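Local coordinates for USG-1 protein homolog (Pseudomonas aeruginosa, PDB 2HJS) that is probably an NAD(P)-dependent oxidoreductase of the aspartate-semialdehyde dehydrogenase family, acting on aldehyde or oxo groups and forming dimers, at residues Leu7-Gly19 and Phe64-Ala76. Numbering follows the deposited sequence.
Sequences LNVAVVGATGSVG and FDFSSVGLAFFAA
Val12 and Phe74 stand side by side on one face of two adjacent parallel strands, 9-12 and 71-74, whose axes approach to 4.7 Å at 13°. Val12 CB lies above the face of the Phe74 ring, nearest CG and CD2. From there the side chain forks. CG1, anti to the backbone N (chi1 178°), lies above the same face, displaced just past the CD2-CE2 bond, and also meets Ala76 CB. CG2 lies over the ring centre in a CH-pi contact, 4.0 Å from the Phe74 centroid and 10° off its normal, and it also touches the edge of the Phe66 ring, at CZ and CE1. Farther along this face, Ala10 CB touches Val69 CG2 at 3.9 Å and is bordered by Phe64 and Phe66.

On the opposite face, Val9 CG1 meets the edge of the Phe73 ring, 3.9 Å from CE2, and Val11 CG2 adds a looser contact with the same ring; Leu22 of helix 17-28 packs against both Val11 and Phe73. Between the faces, alternating backbone bonds join the strands, from Ala10 N to Leu71 O through to Ala75 N to Val12 O. At the entry, Asn8 O accepts from both Gly70 N and Leu71 N, and Asn8 ND2 donates to Ser68 O (3.2 Å), its OD1 being taken by Arg35 N. At the far end Gly13, at positive phi, lets the chain turn tightly past Ala76, and a water links Gly13 O, Gly19 N and Ala75 O (2.6 Å from the water).

With strands 36-40 and 94-97 flanking the pair, strand 9-12 is the middle strand of a Rossmann-type sheet, with 71-74 beside it, and runs through the glycine-rich Gly13-Ala14-Thr15-Gly16 turn into helix 17-28, consistent with the NAD-binding domain of this family.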
loop_
_atom_site.group_PDB
_atom_site.type_symbol
_atom_site.label_atom_id
_atom_site.label_comp_id
_atom_site.label_asym_id
_atom_site.label_seq_id
_atom_site.Cartn_x
_atom_site.Cartn_y
_atom_site.Cartn_z
ATOM N N LEU A 7 32.536 -7.028 -29.166
ATOM C CA LEU A 7 31.112 -7.107 -28.819
ATOM C C LEU A 7 30.344 -5.813 -29.093
ATOM O O LEU A 7 30.563 -4.818 -28.428
ATOM C CB LEU A 7 30.922 -7.540 -27.365
ATOM C CG LEU A 7 29.483 -7.484 -26.840
ATOM C CD1 LEU A 7 28.543 -8.435 -27.573
ATOM C CD2 LEU A 7 29.514 -7.794 -25.394
ATOM N N ASN A 8 29.428 -5.850 -30.070
ATOM C CA ASN A 8 28.645 -4.687 -30.406
ATOM C C ASN A 8 27.287 -4.801 -29.854
ATOM O O ASN A 8 26.661 -5.879 -29.873
ATOM C CB ASN A 8 28.563 -4.492 -31.908
ATOM C CG ASN A 8 29.908 -4.172 -32.516
ATOM O OD1 ASN A 8 30.746 -3.535 -31.902
ATOM N ND2 ASN A 8 30.114 -4.623 -33.720
ATOM N N VAL A 9 26.827 -3.671 -29.327
ATOM C CA VAL A 9 25.659 -3.663 -28.532
ATOM C C VAL A 9 24.716 -2.656 -29.161
ATOM O O VAL A 9 25.147 -1.593 -29.633
ATOM C CB VAL A 9 26.029 -3.304 -27.077
ATOM C CG1 VAL A 9 24.804 -3.114 -26.241
ATOM C CG2 VAL A 9 26.936 -4.391 -26.486
ATOM N N ALA A 10 23.446 -3.027 -29.220
ATOM C CA ALA A 10 22.363 -2.104 -29.519
ATOM C C ALA A 10 21.530 -1.914 -28.254
ATOM O O ALA A 10 21.331 -2.866 -27.513
ATOM C CB ALA A 10 21.488 -2.665 -30.621
ATOM N N VAL A 11 21.055 -0.695 -28.009
ATOM C CA VAL A 11 20.018 -0.456 -26.996
ATOM C C VAL A 11 18.788 0.119 -27.689
ATOM O O VAL A 11 18.793 1.263 -28.149
ATOM C CB VAL A 11 20.477 0.465 -25.833
ATOM C CG1 VAL A 11 19.322 0.738 -24.837
ATOM C CG2 VAL A 11 21.692 -0.140 -25.109
ATOM N N VAL A 12 17.748 -0.708 -27.750
ATOM C CA VAL A 12 16.461 -0.372 -28.351
ATOM C C VAL A 12 15.599 0.258 -27.279
ATOM O O VAL A 12 15.462 -0.290 -26.184
ATOM C CB VAL A 12 15.828 -1.638 -28.968
ATOM C CG1 VAL A 12 14.472 -1.336 -29.561
ATOM C CG2 VAL A 12 16.761 -2.188 -30.078
ATOM N N GLY A 13 15.081 1.448 -27.569
ATOM C CA GLY A 13 14.298 2.233 -26.607
ATOM C C GLY A 13 15.181 3.099 -25.728
ATOM O O GLY A 13 14.873 3.365 -24.571
ATOM N N ALA A 14 16.270 3.577 -26.312
ATOM C CA ALA A 14 17.342 4.226 -25.583
ATOM C C ALA A 14 16.897 5.533 -24.950
ATOM O O ALA A 14 17.491 5.969 -23.978
ATOM C CB ALA A 14 18.548 4.462 -26.508
ATOM N N THR A 15 15.859 6.156 -25.501
ATOM C CA THR A 15 15.406 7.475 -25.034
ATOM C C THR A 15 14.329 7.342 -23.942
ATOM O O THR A 15 13.925 8.320 -23.337
ATOM C CB THR A 15 14.846 8.316 -26.195
ATOM O OG1 THR A 15 13.759 7.610 -26.793
ATOM C CG2 THR A 15 15.909 8.549 -27.262
ATOM N N GLY A 16 13.867 6.131 -23.688
ATOM C CA GLY A 16 12.929 5.924 -22.585
ATOM C C GLY A 16 13.651 5.972 -21.259
ATOM O O GLY A 16 14.889 5.946 -21.196
ATOM N N SER A 17 12.898 6.004 -20.173
ATOM C CA SER A 17 13.536 6.181 -18.883
ATOM C C SER A 17 14.377 4.950 -18.510
ATOM O O SER A 17 15.514 5.087 -18.052
ATOM C CB SER A 17 12.502 6.559 -17.826
ATOM O OG SER A 17 11.511 5.569 -17.793
ATOM N N VAL A 18 13.858 3.749 -18.762
ATOM C CA VAL A 18 14.653 2.534 -18.520
ATOM C C VAL A 18 15.832 2.430 -19.509
ATOM O O VAL A 18 16.940 2.094 -19.112
ATOM C CB VAL A 18 13.806 1.242 -18.562
ATOM C CG1 VAL A 18 14.707 0.041 -18.490
ATOM C CG2 VAL A 18 12.776 1.237 -17.397
ATOM N N GLY A 19 15.595 2.744 -20.785
ATOM C CA GLY A 19 16.661 2.702 -21.787
ATOM C C GLY A 19 17.807 3.624 -21.436
ATOM O O GLY A 19 18.970 3.239 -21.531
ATOM N N PHE A 64 17.355 -0.372 -38.734
ATOM C CA PHE A 64 18.616 -0.913 -38.196
ATOM C C PHE A 64 18.951 -2.333 -38.637
ATOM O O PHE A 64 18.069 -3.198 -38.652
ATOM C CB PHE A 64 18.623 -0.834 -36.658
ATOM C CG PHE A 64 19.962 -1.164 -36.030
ATOM C CD1 PHE A 64 21.031 -0.265 -36.113
ATOM C CD2 PHE A 64 20.151 -2.370 -35.341
ATOM C CE1 PHE A 64 22.265 -0.556 -35.521
ATOM C CE2 PHE A 64 21.383 -2.667 -34.745
ATOM C CZ PHE A 64 22.444 -1.757 -34.849
ATOM N N ASP A 65 20.234 -2.556 -38.957
ATOM C CA ASP A 65 20.772 -3.879 -39.305
ATOM C C ASP A 65 21.321 -4.587 -38.075
ATOM O O ASP A 65 22.456 -4.306 -37.647
ATOM C CB ASP A 65 21.885 -3.745 -40.376
ATOM C CG ASP A 65 22.427 -5.108 -40.869
ATOM O OD1 ASP A 65 21.853 -6.181 -40.574
ATOM O OD2 ASP A 65 23.464 -5.100 -41.573
ATOM N N PHE A 66 20.513 -5.505 -37.514
ATOM C CA PHE A 66 20.869 -6.232 -36.286
ATOM C C PHE A 66 22.002 -7.254 -36.478
ATOM O O PHE A 66 22.593 -7.730 -35.505
ATOM C CB PHE A 66 19.634 -6.908 -35.655
ATOM C CG PHE A 66 18.753 -5.971 -34.853
ATOM C CD1 PHE A 66 19.076 -5.643 -33.531
ATOM C CD2 PHE A 66 17.588 -5.436 -35.408
ATOM C CE1 PHE A 66 18.255 -4.784 -32.760
ATOM C CE2 PHE A 66 16.751 -4.573 -34.655
ATOM C CZ PHE A 66 17.090 -4.247 -33.322
ATOM N N SER A 67 22.327 -7.592 -37.724
ATOM C CA SER A 67 23.519 -8.408 -37.945
ATOM C C SER A 67 24.802 -7.657 -37.514
ATOM O O SER A 67 25.858 -8.284 -37.269
ATOM C CB SER A 67 23.602 -8.929 -39.394
ATOM O OG SER A 67 23.749 -7.855 -40.302
ATOM N N SER A 68 24.713 -6.332 -37.371
ATOM C CA SER A 68 25.899 -5.534 -37.025
ATOM C C SER A 68 26.257 -5.613 -35.542
ATOM O O SER A 68 27.359 -5.209 -35.136
ATOM C CB SER A 68 25.685 -4.074 -37.401
ATOM O OG SER A 68 24.687 -3.510 -36.566
ATOM N N VAL A 69 25.298 -6.098 -34.731
ATOM C CA VAL A 69 25.556 -6.203 -33.317
ATOM C C VAL A 69 25.533 -7.671 -32.866
ATOM O O VAL A 69 24.920 -8.570 -33.520
ATOM C CB VAL A 69 24.595 -5.265 -32.474
ATOM C CG1 VAL A 69 24.965 -3.821 -32.706
ATOM C CG2 VAL A 69 23.118 -5.456 -32.846
ATOM N N GLY A 70 26.201 -7.916 -31.742
ATOM C CA GLY A 70 26.210 -9.233 -31.114
ATOM C C GLY A 70 25.265 -9.383 -29.919
ATOM O O GLY A 70 24.928 -10.504 -29.546
ATOM N N LEU A 71 24.866 -8.269 -29.301
ATOM C CA LEU A 71 23.926 -8.246 -28.168
ATOM C C LEU A 71 22.992 -7.015 -28.251
ATOM O O LEU A 71 23.457 -5.928 -28.624
ATOM C CB LEU A 71 24.685 -8.223 -26.820
ATOM C CG LEU A 71 23.890 -8.134 -25.488
ATOM C CD1 LEU A 71 22.954 -9.362 -25.259
ATOM C CD2 LEU A 71 24.856 -8.003 -24.307
ATOM N N ALA A 72 21.691 -7.188 -27.902
ATOM C CA ALA A 72 20.706 -6.098 -27.916
ATOM C C ALA A 72 19.866 -6.107 -26.647
ATOM O O ALA A 72 19.315 -7.142 -26.252
ATOM C CB ALA A 72 19.806 -6.156 -29.127
ATOM N N PHE A 73 19.795 -4.943 -26.009
ATOM C CA PHE A 73 18.870 -4.734 -24.908
ATOM C C PHE A 73 17.628 -4.085 -25.476
ATOM O O PHE A 73 17.718 -2.986 -26.044
ATOM C CB PHE A 73 19.501 -3.807 -23.885
ATOM C CG PHE A 73 20.727 -4.381 -23.230
ATOM C CD1 PHE A 73 20.607 -5.229 -22.115
ATOM C CD2 PHE A 73 22.004 -4.074 -23.711
ATOM C CE1 PHE A 73 21.743 -5.753 -21.484
ATOM C CE2 PHE A 73 23.163 -4.604 -23.092
ATOM C CZ PHE A 73 23.030 -5.434 -21.964
ATOM N N PHE A 74 16.483 -4.757 -25.343
ATOM C CA PHE A 74 15.213 -4.192 -25.773
ATOM C C PHE A 74 14.502 -3.589 -24.556
ATOM O O PHE A 74 13.904 -4.302 -23.757
ATOM C CB PHE A 74 14.341 -5.255 -26.457
ATOM C CG PHE A 74 14.618 -5.438 -27.933
ATOM C CD1 PHE A 74 15.821 -5.994 -28.381
ATOM C CD2 PHE A 74 13.664 -5.066 -28.884
ATOM C CE1 PHE A 74 16.080 -6.149 -29.761
ATOM C CE2 PHE A 74 13.904 -5.238 -30.250
ATOM C CZ PHE A 74 15.115 -5.769 -30.688
ATOM N N ALA A 75 14.599 -2.272 -24.427
ATOM C CA ALA A 75 13.999 -1.530 -23.334
ATOM C C ALA A 75 12.921 -0.592 -23.881
ATOM O O ALA A 75 12.708 0.497 -23.348
ATOM C CB ALA A 75 15.086 -0.730 -22.589
ATOM N N ALA A 76 12.258 -1.004 -24.960
ATOM C CA ALA A 76 11.209 -0.186 -25.588
ATOM C C ALA A 76 9.805 -0.750 -25.311
ATOM O O ALA A 76 9.664 -1.734 -24.600
ATOM C CB ALA A 76 11.460 -0.073 -27.089
HETATM O O HOH W 1 13.031 2.641 -21.990
#